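Local coordinates for protein Two-component system sensor histidine kinase (Bacteroides thetaiotaomicron, PDB 3OTT) that probably senses saccharides through this extracellular part and, as a membrane-bound histidine kinase and transcription regulator, probably relays the signal by ATP-dependent histidine phosphorylation, at residues Q53-T56 / N60-T63; Q158-T163 / L167-P172; K334-F339 / L345-D350; I495-P500 / K544-Q549. All coordinates share one frame; numbering follows the deposited sequence.

Interaction 1 (Q53-T56 / N60-T63)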
loop_
_atom_site.group_PDB
_atom_site.type_symbol
_atom_site.label_atom_id
_atom_site.label_comp_id
_atom_site.label_asym_id
_atom_site.label_seq_id
_atom_site.Cartn_x
_atom_site.Cartn_y
_atom_site.Cartn_z
ATOM N N GLN B 53 31.670 -16.575 -10.355
ATOM C CA GLN B 53 32.145 -15.393 -11.054
ATOM C C GLN B 53 31.332 -15.142 -12.294
ATOM O O GLN B 53 30.837 -16.074 -12.899
ATOM C CB GLN B 53 33.643 -15.460 -11.378
ATOM C CG GLN B 53 34.055 -16.402 -12.511
ATOM C CD GLN B 53 35.564 -16.436 -12.601
ATOM O OE1 GLN B 53 36.208 -16.930 -11.692
ATOM N NE2 GLN B 53 36.141 -15.834 -13.643
ATOM N N HIS B 54 31.187 -13.878 -12.678
ATOM C CA HIS B 54 30.468 -13.602 -13.944
ATOM C C HIS B 54 31.266 -12.762 -14.925
ATOM O O HIS B 54 30.759 -11.860 -15.520
ATOM C CB HIS B 54 29.117 -12.992 -13.639
ATOM C CG HIS B 54 28.247 -13.907 -12.839
ATOM N ND1 HIS B 54 27.370 -14.802 -13.433
ATOM C CD2 HIS B 54 28.173 -14.138 -11.516
ATOM C CE1 HIS B 54 26.763 -15.506 -12.497
ATOM N NE2 HIS B 54 27.238 -15.135 -11.326
ATOM N N PHE B 55 32.546 -13.081 -15.053
ATOM C CA PHE B 55 33.463 -12.357 -15.903
ATOM C C PHE B 55 34.520 -13.345 -16.372
ATOM O O PHE B 55 34.694 -14.402 -15.762
ATOM C CB PHE B 55 34.091 -11.172 -15.146
ATOM C CG PHE B 55 34.837 -11.551 -13.909
ATOM C CD1 PHE B 55 36.156 -11.992 -13.971
ATOM C CD2 PHE B 55 34.236 -11.455 -12.689
ATOM C CE1 PHE B 55 36.864 -12.313 -12.795
ATOM C CE2 PHE B 55 34.902 -11.797 -11.501
ATOM C CZ PHE B 55 36.220 -12.234 -11.558
ATOM N N THR B 56 35.239 -12.993 -17.435
ATOM C CA THR B 56 36.330 -13.822 -17.941
ATOM C C THR B 56 37.624 -13.020 -17.867
ATOM O O THR B 56 37.647 -11.825 -18.219
ATOM C CB THR B 56 35.997 -14.308 -19.401
ATOM O OG1 THR B 56 34.758 -15.037 -19.374
ATOM C CG2 THR B 56 37.119 -15.191 -20.050
ATOM N N ASN B 60 36.917 -7.111 -20.966
ATOM C CA ASN B 60 36.542 -5.829 -20.383
ATOM C C ASN B 60 35.609 -5.969 -19.148
ATOM O O ASN B 60 35.547 -5.041 -18.355
ATOM C CB ASN B 60 35.890 -4.927 -21.452
ATOM C CG ASN B 60 34.483 -5.382 -21.785
ATOM O OD1 ASN B 60 34.243 -6.573 -21.992
ATOM N ND2 ASN B 60 33.530 -4.450 -21.774
ATOM N N ASN B 61 34.926 -7.122 -18.972
ATOM C CA ASN B 61 34.115 -7.384 -17.735
ATOM C C ASN B 61 34.905 -7.771 -16.468
ATOM O O ASN B 61 34.340 -7.828 -15.392
ATOM C CB ASN B 61 33.040 -8.459 -17.977
ATOM C CG ASN B 61 33.602 -9.675 -18.623
ATOM O OD1 ASN B 61 34.575 -10.283 -18.139
ATOM N ND2 ASN B 61 33.053 -10.009 -19.772
ATOM N N ASN B 62 36.189 -8.079 -16.651
ATOM C CA ASN B 62 37.152 -8.403 -15.601
ATOM C C ASN B 62 37.743 -7.073 -15.145
ATOM O O ASN B 62 38.828 -6.714 -15.567
ATOM C CB ASN B 62 38.266 -9.232 -16.233
ATOM C CG ASN B 62 39.319 -9.753 -15.233
ATOM O OD1 ASN B 62 40.380 -10.194 -15.672
ATOM N ND2 ASN B 62 39.018 -9.769 -13.918
ATOM N N THR B 63 37.009 -6.326 -14.320
ATOM C CA THR B 63 37.378 -4.961 -14.028
ATOM C C THR B 63 36.783 -4.600 -12.697
ATOM O O THR B 63 35.896 -5.293 -12.195
ATOM C CB THR B 63 36.919 -3.996 -15.173
ATOM O OG1 THR B 63 37.507 -2.717 -15.011
ATOM C CG2 THR B 63 35.376 -3.862 -15.283
#
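Asn-61 reaches across to Phe-55 and Thr-56 with its amide oxygen. OD1 accepts the backbone N-H of Thr-56 at 2.9 Å, in a bond with an angle of 159° at the hydrogen whose donor is tilted out of the plane of the amide. The same oxygen rests 3.2 Å from Phe-55 CB, so that one atom packs on a side-chain root and ties down the next peptide. The other end of the amide, ND2, bonds to Glu-59, which fixes the rotation of the group. Further back, the carbonyl O of Asn-61 also comes to 3.4 Å from Phe-55 CB.

Asn-62 follows, its amide lying beside the CD1-CE1 side of the Phe-55 ring, the two planes nearly parallel at 5°. With CG anti to the backbone N (chi1 -176°), the group is swung to this position, ND2 lying 3.5 Å from Phe-55 CE1. ND2 is held by the carbonyl of Lys-41, and OD1 by the backbone N of Gly-58, while CB sits 3.3 Å from Thr-56 O. The amide of Gln-53 lies over one face of the same phenyl, near its rim, and NE2 of Gln-53 donates to Phe-55 O at 2.9 Å. Phe-44 meets the ring as well, and Thr-56 OG1 bonds to Arg-651, just after strand 646-648 in the C-terminal part of the chain.

The arrangement is a compact connection between blades of a beta-propeller, leading from the outermost strand of one blade, 51-53, to the innermost strand of the next, 67-71.

Interaction 2 (Q158-T163 / L167-P172)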
loop_
_atom_site.group_PDB
_atom_site.type_symbol
_atom_site.label_atom_id
_atom_site.label_comp_id
_atom_site.label_asym_id
_atom_site.label_seq_id
_atom_site.Cartn_x
_atom_site.Cartn_y
_atom_site.Cartn_z
ATOM N N GLN B 158 14.085 14.442 -2.791
ATOM C CA GLN B 158 15.207 15.381 -2.853
ATOM C C GLN B 158 16.465 14.630 -3.278
ATOM O O GLN B 158 16.586 13.422 -2.987
ATOM C CB GLN B 158 15.456 15.965 -1.452
ATOM C CG GLN B 158 14.321 16.859 -0.947
ATOM C CD GLN B 158 14.379 18.216 -1.579
ATOM O OE1 GLN B 158 14.029 18.371 -2.738
ATOM N NE2 GLN B 158 14.883 19.206 -0.842
ATOM N N ILE B 159 17.420 15.344 -3.902
ATOM C CA ILE B 159 18.673 14.736 -4.304
ATOM C C ILE B 159 19.831 15.368 -3.584
ATOM O O ILE B 159 20.075 16.572 -3.748
ATOM C CB ILE B 159 18.900 14.825 -5.825
ATOM C CG1 ILE B 159 17.723 14.238 -6.629
ATOM C CG2 ILE B 159 20.213 14.250 -6.206
ATOM C CD1 ILE B 159 17.548 12.717 -6.534
ATOM N N TYR B 160 20.580 14.527 -2.844
ATOM C CA TYR B 160 21.727 14.947 -2.065
ATOM C C TYR B 160 22.983 14.467 -2.737
ATOM O O TYR B 160 23.071 13.313 -3.101
ATOM C CB TYR B 160 21.634 14.448 -0.604
ATOM C CG TYR B 160 20.594 15.205 0.215
ATOM C CD1 TYR B 160 19.296 14.786 0.244
ATOM C CD2 TYR B 160 20.933 16.352 0.934
ATOM C CE1 TYR B 160 18.344 15.427 0.996
ATOM C CE2 TYR B 160 19.982 17.058 1.671
ATOM C CZ TYR B 160 18.671 16.591 1.669
ATOM O OH TYR B 160 17.694 17.238 2.368
ATOM N N VAL B 161 23.972 15.336 -2.894
ATOM C CA VAL B 161 25.195 14.996 -3.645
ATOM C C VAL B 161 26.428 15.307 -2.776
ATOM O O VAL B 161 26.695 16.474 -2.456
ATOM C CB VAL B 161 25.267 15.813 -4.969
ATOM C CG1 VAL B 161 26.601 15.543 -5.759
ATOM C CG2 VAL B 161 24.054 15.558 -5.775
ATOM N N GLY B 162 27.190 14.262 -2.425
ATOM C CA GLY B 162 28.420 14.391 -1.658
ATOM C C GLY B 162 29.615 14.393 -2.599
ATOM O O GLY B 162 29.769 13.505 -3.443
ATOM N N THR B 163 30.498 15.366 -2.432
ATOM C CA THR B 163 31.589 15.592 -3.350
ATOM C C THR B 163 32.938 15.644 -2.634
ATOM O O THR B 163 33.020 15.511 -1.418
ATOM C CB THR B 163 31.431 16.925 -4.160
ATOM O OG1 THR B 163 31.796 18.065 -3.370
ATOM C CG2 THR B 163 30.026 17.095 -4.841
ATOM N N LEU B 167 28.861 19.025 0.676
ATOM C CA LEU B 167 27.535 18.534 0.415
ATOM C C LEU B 167 26.658 19.616 -0.170
ATOM O O LEU B 167 26.692 20.779 0.251
ATOM C CB LEU B 167 26.934 18.076 1.720
ATOM C CG LEU B 167 25.552 17.425 1.696
ATOM C CD1 LEU B 167 25.556 16.057 1.036
ATOM C CD2 LEU B 167 25.067 17.359 3.135
ATOM N N CYS B 168 25.829 19.220 -1.112
ATOM C CA CYS B 168 24.894 20.103 -1.667
ATOM C C CYS B 168 23.636 19.330 -2.013
ATOM O O CYS B 168 23.591 18.102 -1.916
ATOM C CB CYS B 168 25.505 20.759 -2.871
ATOM S SG CYS B 168 25.748 19.703 -4.263
ATOM N N ARG B 169 22.620 20.068 -2.424
ATOM C CA ARG B 169 21.307 19.535 -2.647
ATOM C C ARG B 169 20.716 20.086 -3.927
ATOM O O ARG B 169 20.666 21.296 -4.117
ATOM C CB ARG B 169 20.391 19.891 -1.481
ATOM C CG ARG B 169 18.973 19.428 -1.732
ATOM C CD ARG B 169 18.067 19.615 -0.530
ATOM N NE ARG B 169 18.048 20.976 -0.006
ATOM C CZ ARG B 169 17.693 21.279 1.239
ATOM N NH1 ARG B 169 17.330 20.322 2.096
ATOM N NH2 ARG B 169 17.728 22.536 1.631
ATOM N N TYR B 170 20.197 19.219 -4.790
ATOM C CA TYR B 170 19.630 19.716 -6.051
ATOM C C TYR B 170 18.387 20.602 -5.903
ATOM O O TYR B 170 17.480 20.302 -5.112
ATOM C CB TYR B 170 19.252 18.543 -6.904
ATOM C CG TYR B 170 18.848 18.863 -8.298
ATOM C CD1 TYR B 170 19.596 19.728 -9.092
ATOM C CD2 TYR B 170 17.729 18.260 -8.835
ATOM C CE1 TYR B 170 19.201 19.975 -10.418
ATOM C CE2 TYR B 170 17.356 18.465 -10.142
ATOM C CZ TYR B 170 18.071 19.319 -10.932
ATOM O OH TYR B 170 17.649 19.516 -12.240
ATOM N N ILE B 171 18.345 21.649 -6.715
ATOM C CA ILE B 171 17.192 22.549 -6.788
ATOM C C ILE B 171 16.492 22.372 -8.153
ATOM O O ILE B 171 16.914 22.957 -9.136
ATOM C CB ILE B 171 17.608 24.029 -6.580
ATOM C CG1 ILE B 171 18.595 24.146 -5.396
ATOM C CG2 ILE B 171 16.343 24.910 -6.422
ATOM C CD1 ILE B 171 19.353 25.593 -5.242
ATOM N N PRO B 172 15.449 21.544 -8.225
ATOM C CA PRO B 172 14.897 21.376 -9.572
ATOM C C PRO B 172 14.131 22.602 -10.103
ATOM O O PRO B 172 13.785 22.607 -11.262
ATOM C CB PRO B 172 14.002 20.133 -9.465
ATOM C CG PRO B 172 13.564 20.103 -7.983
ATOM C CD PRO B 172 14.733 20.762 -7.205
HETATM O O HOH W 1 16.597 17.973 -4.798
#
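Ile-159 O is gripped from the opposite strand by Tyr-170 N, at 2.8 Å, and by a CA-H contact from Arg-169. Further along, Val-161 and Cys-168 form a hydrogen-bonded pair: Val-161 N donates to Cys-168 O at 3.0 Å, and Cys-168 N returns a longer bond to Val-161 O. Between the two strands, beside Ile-159 and Tyr-170, a water accepts from Ile-159 N at 2.9 Å and makes a weak bond to Gln-158 OE1; its approach to Tyr-170 O is implausibly short and therefore doubtful.

Tyr-160 and Arg-169, a non-hydrogen-bonded pair, run side by side in the same direction. Arg-169 CG lies over the rim of one ring face, and a bend at chi3 (54°) brings NH1 to Tyr-160 OH at 3.1 Å, close to the guanidinium plane. NH2 forms a salt bridge with Glu-178, so two partners orient the group. Gln-158, bent at chi2, lays NE2 3.2 Å from Arg-169 CD. On the reverse face Val-161 CB packs 4.0 Å from Cys-168 SG.

These are the two middle strands of a propeller blade, flanked inward by strand 148-153 and outward by strand 176-180. The face bearing Tyr-160 and Arg-169 is covered by Tyr-216 of strand 212-217 in the following blade, whereas Tyr-170 meets Trp-116 of strand 114-119 in the preceding one.

Interaction 3 (K334-F339 / L345-D350)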
loop_
_atom_site.group_PDB
_atom_site.type_symbol
_atom_site.label_atom_id
_atom_site.label_comp_id
_atom_site.label_asym_id
_atom_site.label_seq_id
_atom_site.Cartn_x
_atom_site.Cartn_y
_atom_site.Cartn_z
ATOM N N LYS B 334 -10.271 -27.612 4.967
ATOM C CA LYS B 334 -9.685 -27.486 3.612
ATOM C C LYS B 334 -8.280 -26.751 3.507
ATOM O O LYS B 334 -7.707 -26.666 2.418
ATOM C CB LYS B 334 -10.632 -26.809 2.626
ATOM C CG LYS B 334 -12.056 -27.337 2.493
ATOM C CD LYS B 334 -13.022 -26.153 2.171
ATOM C CE LYS B 334 -14.373 -26.611 1.608
ATOM N NZ LYS B 334 -15.178 -27.344 2.629
ATOM N N GLY B 335 -7.744 -26.227 4.611
ATOM C CA GLY B 335 -6.427 -25.627 4.610
ATOM C C GLY B 335 -6.399 -24.119 4.443
ATOM O O GLY B 335 -5.318 -23.512 4.492
ATOM N N PHE B 336 -7.567 -23.496 4.307
ATOM C CA PHE B 336 -7.623 -22.036 4.234
ATOM C C PHE B 336 -7.294 -21.458 5.603
ATOM O O PHE B 336 -7.776 -21.948 6.612
ATOM C CB PHE B 336 -8.999 -21.516 3.783
ATOM C CG PHE B 336 -9.334 -21.807 2.323
ATOM C CD1 PHE B 336 -8.779 -21.044 1.300
ATOM C CD2 PHE B 336 -10.224 -22.847 1.982
ATOM C CE1 PHE B 336 -9.095 -21.311 -0.075
ATOM C CE2 PHE B 336 -10.562 -23.116 0.626
ATOM C CZ PHE B 336 -9.991 -22.353 -0.395
ATOM N N TYR B 337 -6.513 -20.387 5.626
ATOM C CA TYR B 337 -6.329 -19.662 6.863
ATOM C C TYR B 337 -7.377 -18.589 6.928
ATOM O O TYR B 337 -7.737 -18.045 5.902
ATOM C CB TYR B 337 -4.940 -19.024 6.901
ATOM C CG TYR B 337 -3.836 -20.036 6.911
ATOM C CD1 TYR B 337 -3.335 -20.589 5.729
ATOM C CD2 TYR B 337 -3.266 -20.429 8.124
ATOM C CE1 TYR B 337 -2.270 -21.528 5.778
ATOM C CE2 TYR B 337 -2.256 -21.329 8.177
ATOM C CZ TYR B 337 -1.754 -21.881 7.025
ATOM O OH TYR B 337 -0.726 -22.786 7.173
ATOM N N TRP B 338 -7.868 -18.305 8.140
ATOM C CA TRP B 338 -8.873 -17.296 8.362
ATOM C C TRP B 338 -8.441 -16.479 9.575
ATOM O O TRP B 338 -8.547 -16.951 10.722
ATOM C CB TRP B 338 -10.210 -17.934 8.682
ATOM C CG TRP B 338 -10.870 -18.682 7.567
ATOM C CD1 TRP B 338 -10.829 -20.035 7.328
ATOM C CD2 TRP B 338 -11.739 -18.129 6.585
ATOM N NE1 TRP B 338 -11.590 -20.348 6.224
ATOM C CE2 TRP B 338 -12.155 -19.192 5.747
ATOM C CE3 TRP B 338 -12.168 -16.827 6.298
ATOM C CZ2 TRP B 338 -13.051 -18.997 4.695
ATOM C CZ3 TRP B 338 -13.001 -16.636 5.262
ATOM C CH2 TRP B 338 -13.464 -17.719 4.477
ATOM N N PHE B 339 -7.961 -15.266 9.286
ATOM C CA PHE B 339 -7.393 -14.376 10.269
ATOM C C PHE B 339 -8.271 -13.116 10.253
ATOM O O PHE B 339 -8.335 -12.379 9.240
ATOM C CB PHE B 339 -5.994 -14.014 9.840
ATOM C CG PHE B 339 -4.956 -15.062 10.160
ATOM C CD1 PHE B 339 -5.311 -16.397 10.354
ATOM C CD2 PHE B 339 -3.606 -14.699 10.241
ATOM C CE1 PHE B 339 -4.357 -17.339 10.656
ATOM C CE2 PHE B 339 -2.639 -15.639 10.532
ATOM C CZ PHE B 339 -3.035 -16.991 10.747
ATOM N N LEU B 345 -12.227 -9.791 7.875
ATOM C CA LEU B 345 -11.759 -11.168 7.923
ATOM C C LEU B 345 -11.040 -11.542 6.630
ATOM O O LEU B 345 -11.597 -11.423 5.539
ATOM C CB LEU B 345 -12.967 -12.106 8.154
ATOM C CG LEU B 345 -12.804 -13.630 8.163
ATOM C CD1 LEU B 345 -12.010 -14.172 9.345
ATOM C CD2 LEU B 345 -14.191 -14.366 8.086
ATOM N N ILE B 346 -9.842 -12.076 6.770
ATOM C CA ILE B 346 -9.013 -12.360 5.632
ATOM C C ILE B 346 -8.859 -13.876 5.458
ATOM O O ILE B 346 -8.434 -14.558 6.417
ATOM C CB ILE B 346 -7.652 -11.691 5.766
ATOM C CG1 ILE B 346 -7.811 -10.196 6.085
ATOM C CG2 ILE B 346 -6.791 -11.895 4.487
ATOM C CD1 ILE B 346 -6.502 -9.548 6.535
ATOM N N ARG B 347 -9.226 -14.361 4.254
ATOM C CA ARG B 347 -8.967 -15.723 3.817
ATOM C C ARG B 347 -7.757 -15.806 2.884
ATOM O O ARG B 347 -7.668 -15.054 1.907
ATOM C CB ARG B 347 -10.124 -16.254 2.977
ATOM C CG ARG B 347 -10.227 -17.741 2.927
ATOM C CD ARG B 347 -11.234 -18.109 1.875
ATOM N NE ARG B 347 -10.590 -18.169 0.572
ATOM C CZ ARG B 347 -11.131 -18.715 -0.514
ATOM N NH1 ARG B 347 -12.343 -19.245 -0.456
ATOM N NH2 ARG B 347 -10.434 -18.762 -1.647
ATOM N N PHE B 348 -6.870 -16.761 3.145
ATOM C CA PHE B 348 -5.659 -16.867 2.347
ATOM C C PHE B 348 -5.077 -18.268 2.520
ATOM O O PHE B 348 -5.461 -18.972 3.454
ATOM C CB PHE B 348 -4.661 -15.724 2.719
ATOM C CG PHE B 348 -4.126 -15.794 4.118
ATOM C CD1 PHE B 348 -4.902 -15.366 5.209
ATOM C CD2 PHE B 348 -2.825 -16.264 4.356
ATOM C CE1 PHE B 348 -4.377 -15.426 6.554
ATOM C CE2 PHE B 348 -2.305 -16.331 5.673
ATOM C CZ PHE B 348 -3.106 -15.929 6.791
ATOM N N THR B 349 -4.202 -18.703 1.636
ATOM C CA THR B 349 -3.713 -20.076 1.683
ATOM C C THR B 349 -2.240 -20.263 2.080
ATOM O O THR B 349 -1.829 -21.352 2.506
ATOM C CB THR B 349 -3.892 -20.783 0.339
ATOM O OG1 THR B 349 -3.126 -20.075 -0.647
ATOM C CG2 THR B 349 -5.387 -20.817 -0.065
ATOM N N ASP B 350 -1.409 -19.252 1.944
ATOM C CA ASP B 350 -0.057 -19.473 2.475
ATOM C C ASP B 350 0.412 -18.315 3.359
ATOM O O ASP B 350 0.269 -17.160 2.975
ATOM C CB ASP B 350 0.978 -19.836 1.373
ATOM C CG ASP B 350 1.552 -18.601 0.666
ATOM O OD1 ASP B 350 2.776 -18.352 0.853
ATOM O OD2 ASP B 350 0.790 -17.886 -0.065
#
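Trp-338 and Arg-347 run alongside each other in the same direction, with Arg-347 CG 3.5 Å from the centroid of the six-membered indole ring and close to its normal. From there the arginine turns: a bend at chi3 (86°) sets the guanidinium almost perpendicular to the indole and lays it over Phe-336 instead. Phe-336 CE1 stands 3.3 Å from Arg-347 CZ, and the two planes are inclined by 32°. The phenyl is also touched by Thr-349 CG2, at 3.7 Å from Phe-336 CD1. Asp-332 holds the indole in place through OD2, which accepts from NE1, while its OD1 takes the backbone N of Phe-336.

An aromatic cluster occupies the other face of the hairpin. Phe-348 directs its edge at the face of Phe-339 in a T-shaped stack, centroids 5.0 Å apart and planes at 88°. One face of the Phe-348 ring takes Tyr-337 CB at 3.7 Å from its centroid; the tyrosine ring itself is slid aside with scant overlap, its edge meeting Thr-349 O at 3.3 Å from CE1. Backbone pairs Tyr-337/Phe-348 and Phe-339/Ile-346, each bonded twice, hold the rings in register.

The hairpin forms the middle of a four-stranded blade, between strands 326-331 and 359-361. Trp-338 packs on Ile-378 and Tyr-397 of the following blade, and Phe-339 meets Phe-619 of strand 618-623 edge-to-face.

Interaction 4 (I495-P500 / K544-Q549); sequences IDKINP and KDESQQ
Lys-497 and Glu-546 make the charged contact, and it is a loose one: Lys-497 NZ and Glu-546 OE2 are 3.9 Å apart, a long salt bridge. The side chains cross at about a right angle. Glu-546 is extended beyond CG and points its carboxylate at the lysine, whose chain bends at chi3 (70°) and again at chi4, presenting its flank to the oxygen.

Van der Waals contact is accordingly closer than the ionic one. Glu-546 OE2 sits 3.2 Å from Lys-497 CE and 3.7 Å from CD of the same residue. The lysine also touches Trp-486 and Leu-508, and the glutamate reaches that same leucine, so both side chains touch Leu-508 of strand 504-508.

The partners belong to successive blades of a beta-propeller. Lys-497 is on the third strand of its blade, 495-499, whereas Glu-546 lies in the turn that joins strands 537-542 and 547-552 of the next.

Side-chain-to-backbone bonding shapes that turn. Asp-545 OD1 accepts from Ser-547 N at 3.1 Å, an Asx turn in which the donor stands above the carboxylate plane. Glu-546 and Ser-547 both face Asn-542 as a G1 beta bulge, with Glu-546 at positive phi (61°).

Another polar link between the same blades is the salt bridge of Lys-544 to Glu-482, and Gln-548 NE2 makes a weak hydrogen bond to Glu-512 in the connection that joins them.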
loop_
_atom_site.group_PDB
_atom_site.type_symbol
_atom_site.label_atom_id
_atom_site.label_comp_id
_atom_site.label_asym_id
_atom_site.label_seq_id
_atom_site.Cartn_x
_atom_site.Cartn_y
_atom_site.Cartn_z
ATOM N N ILE B 495 -17.724 -19.396 37.191
ATOM C CA ILE B 495 -18.190 -19.769 35.836
ATOM C C ILE B 495 -19.438 -20.648 35.981
ATOM O O ILE B 495 -19.647 -21.316 36.989
ATOM C CB ILE B 495 -17.054 -20.476 34.943
ATOM C CG1 ILE B 495 -16.542 -21.731 35.612
ATOM C CG2 ILE B 495 -15.841 -19.507 34.604
ATOM C CD1 ILE B 495 -15.521 -22.511 34.728
ATOM N N ASP B 496 -20.303 -20.599 34.988
ATOM C CA ASP B 496 -21.570 -21.279 35.090
ATOM C C ASP B 496 -21.400 -22.614 34.386
ATOM O O ASP B 496 -20.589 -22.718 33.453
ATOM C CB ASP B 496 -22.713 -20.423 34.490
ATOM C CG ASP B 496 -23.259 -19.337 35.487
ATOM O OD1 ASP B 496 -22.813 -19.289 36.647
ATOM O OD2 ASP B 496 -24.149 -18.512 35.121
ATOM N N LYS B 497 -22.128 -23.619 34.867
ATOM C CA LYS B 497 -22.127 -24.956 34.309
ATOM C C LYS B 497 -23.565 -25.271 33.942
ATOM O O LYS B 497 -24.452 -25.238 34.811
ATOM C CB LYS B 497 -21.581 -25.999 35.290
ATOM C CG LYS B 497 -21.705 -27.460 34.747
ATOM C CD LYS B 497 -21.148 -28.607 35.641
ATOM C CE LYS B 497 -21.977 -28.844 36.892
ATOM N NZ LYS B 497 -23.005 -29.834 36.681
ATOM N N ILE B 498 -23.794 -25.508 32.650
ATOM C CA ILE B 498 -25.084 -25.945 32.164
ATOM C C ILE B 498 -25.140 -27.467 31.859
ATOM O O ILE B 498 -24.275 -28.034 31.171
ATOM C CB ILE B 498 -25.469 -25.220 30.872
ATOM C CG1 ILE B 498 -25.480 -23.733 31.084
ATOM C CG2 ILE B 498 -26.873 -25.691 30.384
ATOM C CD1 ILE B 498 -25.682 -22.998 29.840
ATOM N N ASN B 499 -26.153 -28.115 32.382
ATOM C CA ASN B 499 -26.447 -29.480 31.999
ATOM C C ASN B 499 -27.576 -29.348 30.985
ATOM O O ASN B 499 -28.700 -29.075 31.349
ATOM C CB ASN B 499 -26.813 -30.329 33.203
ATOM C CG ASN B 499 -27.216 -31.742 32.830
ATOM O OD1 ASN B 499 -27.807 -31.971 31.771
ATOM N ND2 ASN B 499 -26.922 -32.705 33.727
ATOM N N PRO B 500 -27.254 -29.483 29.700
ATOM C CA PRO B 500 -28.163 -29.243 28.607
ATOM C C PRO B 500 -29.380 -30.181 28.601
ATOM O O PRO B 500 -30.388 -29.830 28.007
ATOM C CB PRO B 500 -27.302 -29.502 27.353
ATOM C CG PRO B 500 -26.181 -30.301 27.811
ATOM C CD PRO B 500 -25.995 -30.099 29.271
ATOM N N LYS B 544 -14.709 -33.667 35.962
ATOM C CA LYS B 544 -15.193 -34.920 36.551
ATOM C C LYS B 544 -15.581 -34.800 38.006
ATOM O O LYS B 544 -16.608 -35.316 38.420
ATOM C CB LYS B 544 -14.176 -36.072 36.402
ATOM C CG LYS B 544 -14.008 -36.591 34.978
ATOM C CD LYS B 544 -12.895 -37.634 34.871
ATOM C CE LYS B 544 -12.500 -37.824 33.375
ATOM N NZ LYS B 544 -13.516 -38.691 32.687
ATOM N N ASP B 545 -14.695 -34.221 38.800
ATOM C CA ASP B 545 -14.899 -34.129 40.242
ATOM C C ASP B 545 -15.034 -32.664 40.725
ATOM O O ASP B 545 -15.154 -32.416 41.928
ATOM C CB ASP B 545 -13.753 -34.821 40.986
ATOM C CG ASP B 545 -12.413 -34.121 40.796
ATOM O OD1 ASP B 545 -12.249 -33.318 39.843
ATOM O OD2 ASP B 545 -11.481 -34.384 41.599
ATOM N N GLU B 546 -14.945 -31.734 39.773
ATOM C CA GLU B 546 -15.050 -30.289 40.019
ATOM C C GLU B 546 -13.944 -29.795 40.966
ATOM O O GLU B 546 -14.145 -28.895 41.798
ATOM C CB GLU B 546 -16.467 -29.931 40.489
ATOM C CG GLU B 546 -17.445 -30.010 39.309
ATOM C CD GLU B 546 -18.922 -29.883 39.710
ATOM O OE1 GLU B 546 -19.260 -29.623 40.901
ATOM O OE2 GLU B 546 -19.760 -30.042 38.793
ATOM N N SER B 547 -12.795 -30.439 40.835
ATOM C CA SER B 547 -11.587 -30.102 41.533
ATOM C C SER B 547 -10.835 -29.043 40.764
ATOM O O SER B 547 -11.032 -28.866 39.568
ATOM C CB SER B 547 -10.655 -31.314 41.515
ATOM O OG SER B 547 -9.880 -31.297 42.687
ATOM N N GLN B 548 -9.853 -28.449 41.414
ATOM C CA GLN B 548 -9.350 -27.207 40.927
ATOM C C GLN B 548 -7.996 -26.900 41.548
ATOM O O GLN B 548 -7.816 -27.052 42.753
ATOM C CB GLN B 548 -10.423 -26.191 41.327
ATOM C CG GLN B 548 -10.124 -24.825 41.097
ATOM C CD GLN B 548 -9.490 -24.215 42.286
ATOM O OE1 GLN B 548 -8.276 -23.989 42.294
ATOM N NE2 GLN B 548 -10.289 -23.947 43.317
ATOM N N GLN B 549 -7.048 -26.461 40.725
ATOM C CA GLN B 549 -5.741 -25.977 41.192
ATOM C C GLN B 549 -5.444 -24.643 40.477
ATOM O O GLN B 549 -5.862 -24.383 39.352
ATOM C CB GLN B 549 -4.626 -27.009 40.901
ATOM C CG GLN B 549 -3.787 -27.420 42.110
ATOM C CD GLN B 549 -2.508 -28.211 41.721
ATOM O OE1 GLN B 549 -2.473 -29.434 41.855
ATOM N NE2 GLN B 549 -1.463 -27.507 41.247
#

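The four contacts follow one another along the chain, none touching another, and divide between two seven-bladed beta-propellers. In the first, interaction 1 lies in the loop from the first blade to the second and interaction 2 in the fourth, with centres about 33 Å apart; in the second, interaction 3 lies in the first blade and interaction 4 between the fourth and fifth, about 34 Å apart. The pairs lie on opposite sides of the chain's centre, and interactions 1 and 4 are about 76 Å apart. Interactions 2 and 3 are hairpins inside a blade, whereas interactions 1 and 4 lie between blades. Together they sample the repeated four-stranded blades that build this elongated extracellular region.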